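Local coordinates for periplasmic binding protein (Veillonella parvula, PDB 4OVK) that probably captures a solute outside the cytoplasmic membrane and delivers it to a partner ABC transporter for uptake, at residues Asn91-Phe94 with Glu95-Ala98; Ile106-Asp109 with Tyr110-Glu113; Val17-Leu20 with Thr21-Val25; Asn80-Ser83 with Ser84-Asp87; Ser65-Ser69 with Ile70-Leu74. All blocks are in the same frame, centred on the assembly; numbering follows the deposited sequence. Where two conformers were deposited one is given.

How the interactions relate
The five contacts are all local in sequence. Interactions 1 to 4 lie on or near the parallel sheet 55-57, 34-36, 104-108, 125-128, probably in one lobe, while interaction 5 also packs on helix 306-318. Interactions 1 and 4 are joined directly, their centres about 10 Å apart: N93 N lies 2.8 Å from F85 O, and V97 packs on F85. Interaction 2 touches interaction 3, where D109 CB meets T21 CG2 at 3.7 Å. Between interactions 1 and 2 the nearest atoms are about 5 Å apart, and between interactions 4 and 5 about 6 Å. Interaction 5 lies farthest from interaction 3, centres about 31 Å apart. None of them can be assigned to a solute pocket.

Interaction 1 of 5, residues Asn91-Phe94 with Glu95-Ala98; sequences NVNF and EEVA
The start of helix 94-100 is a worked example of side-chain N-capping joined to a hydrophobic staple, with N93 as the N-cap and V92 and V97 as the staple. The first turn of any helix leaves backbone N-H groups without an acceptor inside the helix, and here the N93 side chain answers that need. Its CG stands anti to the backbone N (chi1 177°), which swings the amide forward over the helix end and lets OD1 accept from E96 N at 3.1 Å. The bond is nearly straight at 165°, yet the donor sits well above the amide plane. The side chains also touch: E96 CB rests 3.6 Å from N93 CG, while the amide and carboxylate planes of the two residues stand almost perpendicular. Regular helical bonding starts at the same place, with V97 N donating to N93 O at 3.1 Å and A98 N to F94 O. Across the N-cap, V92 CG1 meets V97 CG2 at 3.5 Å, the two branched chains crossing at about a right angle. The F94 ring turns the other way and receives V92 O over one face, toward the rim. Two acidic residues, E95 and E96, in this first turn would probably interact favourably with the helix dipole. E96 OE2 also takes a weak hydrogen bond from N82 ND2 of the preceding loop. V97 is buried against P102 and I123, whereas V92 and F94 lean on V114 of helix 112-120, F94 reaching on to K117 and L118.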
loop_
_atom_site.group_PDB
_atom_site.type_symbol
_atom_site.label_atom_id
_atom_site.label_comp_id
_atom_site.label_asym_id
_atom_site.label_seq_id
_atom_site.Cartn_x
_atom_site.Cartn_y
_atom_site.Cartn_z
ATOM N N ASN A 91 2.201 -17.449 11.471
ATOM C CA ASN A 91 2.351 -18.207 12.705
ATOM C C ASN A 91 3.383 -17.558 13.601
ATOM O O ASN A 91 4.505 -17.318 13.185
ATOM C CB ASN A 91 2.773 -19.637 12.402
ATOM C CG ASN A 91 1.719 -20.392 11.633
ATOM O OD1 ASN A 91 0.548 -20.405 12.016
ATOM N ND2 ASN A 91 2.120 -21.014 10.539
ATOM N N VAL A 92 2.994 -17.301 14.840
ATOM C CA VAL A 92 3.844 -16.596 15.778
ATOM C C VAL A 92 4.712 -17.572 16.569
ATOM O O VAL A 92 4.232 -18.589 17.056
ATOM C CB VAL A 92 2.998 -15.732 16.735
ATOM C CG1 VAL A 92 3.857 -15.137 17.836
ATOM C CG2 VAL A 92 2.302 -14.628 15.950
ATOM N N ASN A 93 5.994 -17.248 16.687
ATOM C CA ASN A 93 6.899 -17.972 17.564
ATOM C C ASN A 93 6.772 -17.355 18.963
ATOM O O ASN A 93 7.357 -16.303 19.255
ATOM C CB ASN A 93 8.328 -17.877 17.026
ATOM C CG ASN A 93 9.354 -18.546 17.929
ATOM O OD1 ASN A 93 9.107 -18.823 19.095
ATOM N ND2 ASN A 93 10.527 -18.779 17.381
ATOM N N PHE A 94 5.999 -18.008 19.825
ATOM C CA PHE A 94 5.670 -17.425 21.133
ATOM C C PHE A 94 6.875 -17.322 22.061
ATOM O O PHE A 94 6.943 -16.392 22.875
ATOM C CB PHE A 94 4.534 -18.190 21.801
ATOM C CG PHE A 94 3.257 -18.164 21.023
ATOM C CD1 PHE A 94 2.469 -17.023 20.996
ATOM C CD2 PHE A 94 2.847 -19.276 20.307
ATOM C CE1 PHE A 94 1.291 -16.995 20.268
ATOM C CE2 PHE A 94 1.672 -19.260 19.586
ATOM C CZ PHE A 94 0.893 -18.114 19.559
ATOM N N GLU A 95 7.820 -18.257 21.949
ATOM C CA GLU A 95 9.069 -18.161 22.718
ATOM C C GLU A 95 9.831 -16.872 22.362
ATOM O O GLU A 95 10.278 -16.135 23.250
ATOM C CB GLU A 95 9.957 -19.393 22.491
ATOM C CG GLU A 95 11.331 -19.299 23.148
ATOM C CD GLU A 95 12.136 -20.584 23.053
ATOM O OE1 GLU A 95 11.910 -21.370 22.107
ATOM O OE2 GLU A 95 13.007 -20.802 23.926
ATOM N N GLU A 96 9.965 -16.599 21.069
ATOM C CA GLU A 96 10.697 -15.421 20.605
ATOM C C GLU A 96 10.022 -14.104 21.060
ATOM O O GLU A 96 10.702 -13.181 21.518
ATOM C CB GLU A 96 10.845 -15.467 19.073
ATOM C CG GLU A 96 11.710 -14.360 18.464
ATOM C CD GLU A 96 13.094 -14.827 18.056
ATOM O OE1 GLU A 96 13.227 -15.939 17.486
ATOM O OE2 GLU A 96 14.059 -14.076 18.294
ATOM N N VAL A 97 8.694 -14.029 20.956
ATOM C CA VAL A 97 7.954 -12.817 21.350
ATOM C C VAL A 97 8.081 -12.568 22.843
ATOM O O VAL A 97 8.192 -11.428 23.288
ATOM C CB VAL A 97 6.447 -12.887 20.993
ATOM C CG1 VAL A 97 5.748 -11.569 21.336
ATOM C CG2 VAL A 97 6.244 -13.210 19.523
ATOM N N ALA A 98 8.063 -13.647 23.613
ATOM C CA ALA A 98 8.219 -13.566 25.056
ATOM C C ALA A 98 9.594 -13.012 25.433
ATOM O O ALA A 98 9.710 -12.241 26.376
ATOM C CB ALA A 98 7.999 -14.941 25.680
#

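Interaction 2 of 5, residues Ile106-Asp109 with Tyr110-Glu113; sequences IIWD and YQPE
The indole of W108 and the phenol ring of Y110 lie side by side with planes only 13° apart, but slid so far that they barely overlap, their centroids 4.8 Å apart for the five-membered ring. Y110 CE2 sits over one face of the indole, 3.5 Å from W108 CG. In return W108 CB comes over one face of the phenol in a CH-pi contact, 3.9 Å from its centroid. The Y110 hydroxyl lies close to W108 CD1 at 3.3 Å, and F90 adds an edge-to-face partner to the indole, whose NE1 is buried without a polar partner in the model. A type I turn from W108 to Q111, closed by Q111 N to W108 O at 3.0 Å, leads from the end of strand 104-108 into helix 112-120, within the beta-alpha-beta unit completed by strand 125-128. Q111 holds the N-cap position, but its extended side chain (chi2 180°) reaches back to the strand. There OE1 takes W108 N at 2.9 Å on an in-plane lone pair, almost straight at 168°, and comes 3.6 Å from I107 CB. The amide's NE2 donates weakly to F90 O.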
loop_
_atom_site.group_PDB
_atom_site.type_symbol
_atom_site.label_atom_id
_atom_site.label_comp_id
_atom_site.label_asym_id
_atom_site.label_seq_id
_atom_site.Cartn_x
_atom_site.Cartn_y
_atom_site.Cartn_z
ATOM N N ILE A 106 0.575 -6.199 17.220
ATOM C CA ILE A 106 -0.517 -6.026 16.270
ATOM C C ILE A 106 -0.665 -7.356 15.546
ATOM O O ILE A 106 0.311 -7.865 14.981
ATOM C CB ILE A 106 -0.218 -4.901 15.248
ATOM C CG1 ILE A 106 0.297 -3.630 15.948
ATOM C CG2 ILE A 106 -1.451 -4.598 14.404
ATOM C CD1 ILE A 106 -0.645 -3.032 16.972
ATOM N N ILE A 107 -1.879 -7.906 15.559
ATOM C CA ILE A 107 -2.197 -9.167 14.892
ATOM C C ILE A 107 -3.435 -8.991 14.017
ATOM O O ILE A 107 -4.041 -7.928 13.996
ATOM C CB ILE A 107 -2.433 -10.316 15.901
ATOM C CG1 ILE A 107 -3.631 -10.024 16.814
ATOM C CG2 ILE A 107 -1.173 -10.573 16.718
ATOM C CD1 ILE A 107 -4.007 -11.197 17.704
ATOM N N TRP A 108 -3.808 -10.053 13.312
ATOM C CA TRP A 108 -5.010 -10.074 12.484
ATOM C C TRP A 108 -6.236 -10.521 13.268
ATOM O O TRP A 108 -6.135 -11.336 14.197
ATOM C CB TRP A 108 -4.841 -11.039 11.328
ATOM C CG TRP A 108 -3.912 -10.602 10.243
ATOM C CD1 TRP A 108 -2.781 -11.242 9.836
ATOM C CD2 TRP A 108 -4.045 -9.450 9.405
ATOM N NE1 TRP A 108 -2.202 -10.567 8.798
ATOM C CE2 TRP A 108 -2.952 -9.458 8.515
ATOM C CE3 TRP A 108 -4.979 -8.410 9.319
ATOM C CZ2 TRP A 108 -2.769 -8.472 7.548
ATOM C CZ3 TRP A 108 -4.786 -7.419 8.355
ATOM C CH2 TRP A 108 -3.695 -7.463 7.485
ATOM N N ASP A 109 -7.396 -10.018 12.847
ATOM C CA ASP A 109 -8.688 -10.409 13.437
ATOM C C ASP A 109 -8.950 -11.914 13.407
ATOM O O ASP A 109 -9.603 -12.442 14.312
ATOM C CB ASP A 109 -9.845 -9.652 12.774
ATOM C CG ASP A 109 -9.915 -9.857 11.273
ATOM O OD1 ASP A 109 -9.011 -10.483 10.679
ATOM O OD2 ASP A 109 -10.893 -9.369 10.683
ATOM N N TYR A 110 -8.426 -12.600 12.396
ATOM C CA TYR A 110 -8.595 -14.046 12.272
ATOM C C TYR A 110 -7.618 -14.877 13.113
ATOM O O TYR A 110 -7.546 -16.091 12.927
ATOM C CB TYR A 110 -8.535 -14.485 10.791
ATOM C CG TYR A 110 -7.183 -14.345 10.100
ATOM C CD1 TYR A 110 -6.201 -15.333 10.223
ATOM C CD2 TYR A 110 -6.901 -13.243 9.299
ATOM C CE1 TYR A 110 -4.978 -15.213 9.593
ATOM C CE2 TYR A 110 -5.678 -13.119 8.657
ATOM C CZ TYR A 110 -4.722 -14.105 8.813
ATOM O OH TYR A 110 -3.507 -13.990 8.186
ATOM N N GLN A 111 -6.913 -14.245 14.054
ATOM C CA GLN A 111 -5.966 -14.939 14.936
ATOM C C GLN A 111 -6.345 -14.858 16.427
ATOM O O GLN A 111 -5.499 -14.534 17.261
ATOM C CB GLN A 111 -4.556 -14.346 14.749
ATOM C CG GLN A 111 -3.992 -14.468 13.341
ATOM C CD GLN A 111 -2.600 -13.878 13.218
ATOM O OE1 GLN A 111 -2.414 -12.650 13.209
ATOM N NE2 GLN A 111 -1.612 -14.748 13.109
ATOM N N PRO A 112 -7.609 -15.167 16.781
ATOM C CA PRO A 112 -7.991 -15.010 18.183
ATOM C C PRO A 112 -7.199 -15.925 19.128
ATOM O O PRO A 112 -6.946 -15.545 20.271
ATOM C CB PRO A 112 -9.484 -15.368 18.186
ATOM C CG PRO A 112 -9.663 -16.260 17.008
ATOM C CD PRO A 112 -8.696 -15.745 15.976
ATOM N N GLU A 113 -6.794 -17.100 18.648
ATOM C CA GLU A 113 -5.982 -18.020 19.458
ATOM C C GLU A 113 -4.599 -17.430 19.776
ATOM O O GLU A 113 -4.042 -17.697 20.847
ATOM C CB GLU A 113 -5.867 -19.407 18.791
ATOM C CG GLU A 113 -4.877 -19.534 17.626
ATOM C CD GLU A 113 -5.327 -18.857 16.331
ATOM O OE1 GLU A 113 -6.442 -18.292 16.285
ATOM O OE2 GLU A 113 -4.558 -18.892 15.342
#

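Interaction 3 of 5, residues Val17-Leu20 with Thr21-Val25; sequences VTDL and TGTDV
V17, near the end of strand 14-18, forms an antiparallel hydrogen-bonded pair with V25, its N donating to V25 O and its O accepting from V25 N at 2.8 Å. T18 follows as a non-hydrogen-bonded pair with D24; the two side chains run alongside each other, and T18 OG1 donates to D24 OD1 at 2.7 Å, nearly in line with the acceptor's C-O bond. D19 does most of the work in the turn. Its backbone N donates to T23 O and its O accepts from G22 N at 3.0 Å, the pattern of a type I turn with a G1 beta bulge, in which G22 has positive phi. With chi1 at 74° the carboxylate folds over the turn, and OD1 collects three donors. T21 OG1 comes at 2.6 Å near the carboxylate plane, while T21 N and T23 N approach OD1 from opposite faces of the carboxylate, each well out of its plane. The T21 N bond makes this an Asx turn, and T23 OG1 extends the network by donating to T21 OG1. L20 occupies the second position of the turn. Beyond the hairpin, D19 OD2 accepts from S127 N of strand 125-128, V25 packs on V126, and V17 and L20 lie against L142 of helix 133-147.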
loop_
_atom_site.group_PDB
_atom_site.type_symbol
_atom_site.label_atom_id
_atom_site.label_comp_id
_atom_site.label_asym_id
_atom_site.label_seq_id
_atom_site.Cartn_x
_atom_site.Cartn_y
_atom_site.Cartn_z
ATOM N N VAL A 17 -7.667 -0.050 25.395
ATOM C CA VAL A 17 -7.943 0.342 24.035
ATOM C C VAL A 17 -8.872 -0.693 23.428
ATOM O O VAL A 17 -8.712 -1.890 23.654
ATOM C CB VAL A 17 -6.645 0.437 23.217
ATOM C CG1 VAL A 17 -6.954 0.911 21.821
ATOM C CG2 VAL A 17 -5.680 1.415 23.871
ATOM N N THR A 18 -9.846 -0.224 22.659
ATOM C CA THR A 18 -10.762 -1.114 21.966
ATOM C C THR A 18 -10.231 -1.333 20.552
ATOM O O THR A 18 -10.034 -0.366 19.823
ATOM C CB THR A 18 -12.165 -0.497 21.901
ATOM O OG1 THR A 18 -12.608 -0.175 23.227
ATOM C CG2 THR A 18 -13.144 -1.456 21.235
ATOM N N ASP A 19 -9.978 -2.589 20.176
ATOM C CA ASP A 19 -9.427 -2.891 18.842
ATOM C C ASP A 19 -10.542 -3.057 17.810
ATOM O O ASP A 19 -11.710 -2.781 18.099
ATOM C CB ASP A 19 -8.437 -4.075 18.873
ATOM C CG ASP A 19 -9.100 -5.429 19.042
ATOM O OD1 ASP A 19 -10.333 -5.529 18.883
ATOM O OD2 ASP A 19 -8.350 -6.415 19.323
ATOM N N LEU A 20 -10.175 -3.467 16.599
ATOM C CA LEU A 20 -11.111 -3.445 15.472
ATOM C C LEU A 20 -12.138 -4.583 15.520
ATOM O O LEU A 20 -13.094 -4.577 14.741
ATOM C CB LEU A 20 -10.354 -3.420 14.132
ATOM C CG LEU A 20 -9.975 -2.024 13.622
ATOM C CD1 LEU A 20 -9.361 -1.146 14.685
ATOM C CD2 LEU A 20 -9.064 -2.107 12.412
ATOM N N THR A 21 -11.947 -5.536 16.440
ATOM C CA THR A 21 -12.923 -6.594 16.684
ATOM C C THR A 21 -13.864 -6.227 17.840
ATOM O O THR A 21 -14.760 -6.993 18.187
ATOM C CB THR A 21 -12.225 -7.925 17.026
ATOM O OG1 THR A 21 -11.508 -7.799 18.265
ATOM C CG2 THR A 21 -11.262 -8.316 15.915
ATOM N N GLY A 22 -13.655 -5.052 18.429
ATOM C CA GLY A 22 -14.437 -4.624 19.585
ATOM C C GLY A 22 -13.945 -5.227 20.890
ATOM O O GLY A 22 -14.648 -5.171 21.899
ATOM N N THR A 23 -12.736 -5.793 20.873
ATOM C CA THR A 23 -12.130 -6.372 22.069
ATOM C C THR A 23 -11.400 -5.284 22.852
ATOM O O THR A 23 -10.586 -4.535 22.288
ATOM C CB THR A 23 -11.126 -7.483 21.698
ATOM O OG1 THR A 23 -11.795 -8.508 20.963
ATOM C CG2 THR A 23 -10.484 -8.086 22.941
ATOM N N ASP A 24 -11.683 -5.198 24.148
ATOM C CA ASP A 24 -10.992 -4.254 25.028
ATOM C C ASP A 24 -9.671 -4.874 25.472
ATOM O O ASP A 24 -9.657 -5.969 26.027
ATOM C CB ASP A 24 -11.853 -3.905 26.249
ATOM C CG ASP A 24 -12.988 -2.954 25.926
ATOM O OD1 ASP A 24 -12.981 -2.327 24.846
ATOM O OD2 ASP A 24 -13.902 -2.828 26.770
ATOM N N VAL A 25 -8.568 -4.176 25.200
ATOM C CA VAL A 25 -7.228 -4.679 25.470
ATOM C C VAL A 25 -6.520 -3.755 26.450
ATOM O O VAL A 25 -6.344 -2.566 26.164
ATOM C CB VAL A 25 -6.370 -4.734 24.181
ATOM C CG1 VAL A 25 -4.993 -5.307 24.489
ATOM C CG2 VAL A 25 -7.062 -5.538 23.090
#

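Interaction 4 of 5, residues Asn80-Ser83 with Ser84-Asp87; sequences NVNS and SFVD
In N82, CG anti to the backbone N (chi1 -179°) carries the side-chain amide forward along the chain to the backbone of S84 and F85. S84 meets it with chi1 64°, which leaves OG 3.1 Å from N82 ND2, so the hydroxyl lies beside the amide. One oxygen then serves two consecutive peptide N-H groups. N82 OD1 accepts from S84 N at 2.9 Å, with a bent N-H...O angle of 144° and the donor well above the amide plane. A second, weak bond comes from F85 N at 3.2 Å. The first of these defines an Asx turn over N82, S83 and S84, which shapes the loop joining helix 71-74 to helix 94-100. The same oxygen also touches F85, approaching the ring at its edge and near its plane, 3.6 Å from CD1. One face of that ring is met by V86 CG1, 3.8 Å above the plane and toward the rim. F85 is buried and reaches V37, the residue following strand 34-36, while N82 lies against L100 and S84 against E96 of helix 94-100. V81 and S83 also rest on I58, and V86 on H59. Farther along, D87 OD1 accepts from N91 N and, weakly, from N89 N, tying the following residues of the loop to its carboxylate.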
loop_
_atom_site.group_PDB
_atom_site.type_symbol
_atom_site.label_atom_id
_atom_site.label_comp_id
_atom_site.label_asym_id
_atom_site.label_seq_id
_atom_site.Cartn_x
_atom_site.Cartn_y
_atom_site.Cartn_z
ATOM N N ASN A 80 18.132 -3.269 12.057
ATOM C CA ASN A 80 18.524 -4.148 13.156
ATOM C C ASN A 80 17.361 -4.680 13.970
ATOM O O ASN A 80 17.572 -5.272 15.023
ATOM C CB ASN A 80 19.470 -3.408 14.084
ATOM C CG ASN A 80 20.639 -2.836 13.344
ATOM O OD1 ASN A 80 21.333 -3.550 12.628
ATOM N ND2 ASN A 80 20.840 -1.535 13.474
ATOM N N VAL A 81 16.142 -4.485 13.493
ATOM C CA VAL A 81 14.953 -4.964 14.213
ATOM C C VAL A 81 14.774 -6.469 13.995
ATOM O O VAL A 81 15.111 -7.008 12.937
ATOM C CB VAL A 81 13.685 -4.226 13.710
ATOM C CG1 VAL A 81 13.304 -4.696 12.309
ATOM C CG2 VAL A 81 12.510 -4.429 14.621
ATOM N N ASN A 82 14.195 -7.128 14.980
ATOM C CA ASN A 82 13.807 -8.527 14.850
ATOM C C ASN A 82 12.768 -8.729 13.761
ATOM O O ASN A 82 11.767 -8.021 13.731
ATOM C CB ASN A 82 13.200 -8.986 16.166
ATOM C CG ASN A 82 12.785 -10.443 16.139
ATOM O OD1 ASN A 82 11.827 -10.835 15.471
ATOM N ND2 ASN A 82 13.495 -11.246 16.881
ATOM N N SER A 83 13.014 -9.675 12.858
ATOM C CA SER A 83 11.991 -10.114 11.903
ATOM C C SER A 83 11.778 -11.633 11.897
ATOM O O SER A 83 11.308 -12.212 10.905
ATOM C CB SER A 83 12.347 -9.651 10.504
ATOM O OG SER A 83 13.578 -10.191 10.081
ATOM N N SER A 84 12.130 -12.271 13.005
ATOM C CA SER A 84 12.082 -13.724 13.116
ATOM C C SER A 84 10.895 -14.238 13.922
ATOM O O SER A 84 10.665 -15.446 14.003
ATOM C CB SER A 84 13.380 -14.224 13.742
ATOM O OG SER A 84 13.518 -13.752 15.077
ATOM N N PHE A 85 10.131 -13.334 14.523
ATOM C CA PHE A 85 9.131 -13.741 15.523
ATOM C C PHE A 85 7.832 -14.280 14.916
ATOM O O PHE A 85 6.992 -14.825 15.637
ATOM C CB PHE A 85 8.846 -12.578 16.474
ATOM C CG PHE A 85 7.848 -11.600 15.956
ATOM C CD1 PHE A 85 8.222 -10.561 15.104
ATOM C CD2 PHE A 85 6.517 -11.709 16.329
ATOM C CE1 PHE A 85 7.272 -9.687 14.649
ATOM C CE2 PHE A 85 5.574 -10.822 15.878
ATOM C CZ PHE A 85 5.944 -9.820 15.027
ATOM N N VAL A 86 7.686 -14.133 13.597
ATOM C CA VAL A 86 6.504 -14.567 12.856
ATOM C C VAL A 86 6.925 -15.076 11.470
ATOM O O VAL A 86 7.840 -14.518 10.865
ATOM C CB VAL A 86 5.458 -13.414 12.751
ATOM C CG1 VAL A 86 5.989 -12.214 11.979
ATOM C CG2 VAL A 86 4.152 -13.905 12.155
ATOM N N ASP A 87 6.277 -16.129 10.969
ATOM C CA ASP A 87 6.622 -16.700 9.650
ATOM C C ASP A 87 5.673 -16.207 8.535
ATOM O O ASP A 87 4.826 -15.359 8.776
ATOM C CB ASP A 87 6.684 -18.245 9.730
ATOM C CG ASP A 87 5.315 -18.903 9.823
ATOM O OD1 ASP A 87 4.293 -18.227 9.605
ATOM O OD2 ASP A 87 5.267 -20.126 10.104
#

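Interaction 5 of 5, residues Ser65-Ser69 with Ile70-Leu74; sequences SYEAS and IFKTL
Y66 and F71 form a T-shaped pair, the edge of the tyrosine turned toward the phenylalanine face, with centroids 5.4 Å apart and planes at 76°. The touching atom is Y66 CD1, 3.7 Å from F71 CG. K72 approaches over a face of the same tyrosine with its CB and runs on, extended as far as CE and bent at the last torsion, to E67, where NZ bonds the syn lone pair of OE1 in a salt bridge at 3.2 Å. E79 gives K72 NZ a second salt bridge, so the ammonium probably offsets the closeness of two carboxylates. A water joins K72 NZ, at 2.8 Å, to Y66 OH, which also bonds A75 O. The chain bends here between helix 60-67 and helix 71-74, and S69 precedes the turn that leads into the second helix and caps it with an ST turn: in the conformer described, its OG accepts from F71 N at 3.2 Å. S69 O meanwhile takes K72 N at 3.1 Å. Chi1 at 74° places the hydroxyl beside F71 CB as well, and OG is in weak hydrogen-bond contact with I275 O. Around these, F71 meets Y46 of helix 41-49 edge-to-face and touches L78, while I70 packs on Y314 of helix 306-318.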
loop_
_atom_site.group_PDB
_atom_site.type_symbol
_atom_site.label_atom_id
_atom_site.label_comp_id
_atom_site.label_asym_id
_atom_site.label_seq_id
_atom_site.Cartn_x
_atom_site.Cartn_y
_atom_site.Cartn_z
ATOM N N SER A 65 10.476 -5.805 1.957
ATOM C CA SER A 65 9.948 -4.582 1.321
ATOM C C SER A 65 10.708 -3.325 1.758
ATOM O O SER A 65 11.030 -2.472 0.930
ATOM C CB SER A 65 8.452 -4.427 1.591
ATOM O OG SER A 65 7.962 -3.204 1.053
ATOM N N TYR A 66 10.977 -3.215 3.059
ATOM C CA TYR A 66 11.777 -2.121 3.608
ATOM C C TYR A 66 13.122 -1.941 2.875
ATOM O O TYR A 66 13.495 -0.810 2.539
ATOM C CB TYR A 66 11.973 -2.357 5.111
ATOM C CG TYR A 66 13.111 -1.641 5.768
ATOM C CD1 TYR A 66 12.947 -0.361 6.289
ATOM C CD2 TYR A 66 14.354 -2.253 5.900
ATOM C CE1 TYR A 66 13.995 0.293 6.925
ATOM C CE2 TYR A 66 15.400 -1.617 6.535
ATOM C CZ TYR A 66 15.227 -0.346 7.045
ATOM O OH TYR A 66 16.289 0.252 7.684
ATOM N N GLU A 67 13.824 -3.050 2.619
ATOM C CA GLU A 67 15.139 -3.003 2.018
ATOM C C GLU A 67 15.051 -2.448 0.598
ATOM O O GLU A 67 16.008 -1.851 0.114
ATOM C CB GLU A 67 15.806 -4.390 1.978
ATOM C CG GLU A 67 16.110 -5.035 3.329
ATOM C CD GLU A 67 17.127 -4.297 4.180
ATOM O OE1 GLU A 67 17.834 -3.395 3.686
ATOM O OE2 GLU A 67 17.231 -4.640 5.372
ATOM N N ALA A 68 13.908 -2.648 -0.054
ATOM C CA ALA A 68 13.724 -2.281 -1.470
ATOM C C ALA A 68 13.122 -0.894 -1.690
ATOM O O ALA A 68 12.931 -0.477 -2.836
ATOM C CB ALA A 68 12.832 -3.309 -2.145
ATOM N N SER A 69 12.807 -0.180 -0.622
ATOM C CA SER A 69 12.093 1.077 -0.760
ATOM C C SER A 69 12.778 2.219 -0.037
ATOM O O SER A 69 13.756 2.026 0.694
ATOM C CB SER A 69 10.663 0.917 -0.236
ATOM O OG SER A 69 10.654 0.863 1.175
ATOM N N ILE A 70 12.223 3.409 -0.245
ATOM C CA ILE A 70 12.659 4.645 0.425
ATOM C C ILE A 70 12.558 4.526 1.952
ATOM O O ILE A 70 13.237 5.240 2.681
ATOM C CB ILE A 70 11.822 5.864 -0.067
ATOM C CG1 ILE A 70 12.391 7.205 0.429
ATOM C CG2 ILE A 70 10.361 5.769 0.382
ATOM C CD1 ILE A 70 13.516 7.754 -0.409
ATOM N N PHE A 71 11.727 3.595 2.422
ATOM C CA PHE A 71 11.606 3.292 3.857
ATOM C C PHE A 71 12.995 3.107 4.494
ATOM O O PHE A 71 13.258 3.596 5.604
ATOM C CB PHE A 71 10.745 2.009 4.031
ATOM C CG PHE A 71 10.093 1.841 5.385
ATOM C CD1 PHE A 71 10.250 2.761 6.422
ATOM C CD2 PHE A 71 9.304 0.726 5.609
ATOM C CE1 PHE A 71 9.632 2.559 7.639
ATOM C CE2 PHE A 71 8.680 0.525 6.823
ATOM C CZ PHE A 71 8.853 1.439 7.841
ATOM N N LYS A 72 13.889 2.419 3.796
ATOM C CA LYS A 72 15.256 2.194 4.305
ATOM C C LYS A 72 15.994 3.508 4.596
ATOM O O LYS A 72 16.723 3.614 5.577
ATOM C CB LYS A 72 16.093 1.353 3.334
ATOM C CG LYS A 72 17.443 0.956 3.921
ATOM C CD LYS A 72 18.144 -0.091 3.080
ATOM C CE LYS A 72 19.536 -0.398 3.620
ATOM N NZ LYS A 72 19.512 -1.052 4.962
ATOM N N THR A 73 15.777 4.512 3.758
ATOM C CA THR A 73 16.371 5.833 3.966
ATOM C C THR A 73 15.715 6.582 5.109
ATOM O O THR A 73 16.403 7.194 5.931
ATOM C CB THR A 73 16.241 6.680 2.701
ATOM O OG1 THR A 73 16.913 6.012 1.640
ATOM C CG2 THR A 73 16.850 8.052 2.894
ATOM N N LEU A 74 14.386 6.522 5.171
ATOM C CA LEU A 74 13.642 7.175 6.248
ATOM C C LEU A 74 13.948 6.598 7.621
ATOM O O LEU A 74 13.945 7.327 8.598
ATOM C CB LEU A 74 12.139 7.051 6.037
ATOM C CG LEU A 74 11.561 7.559 4.730
ATOM C CD1 LEU A 74 10.088 7.237 4.659
ATOM C CD2 LEU A 74 11.805 9.041 4.605
HETATM O O HOH W 1 19.508 0.604 7.165
#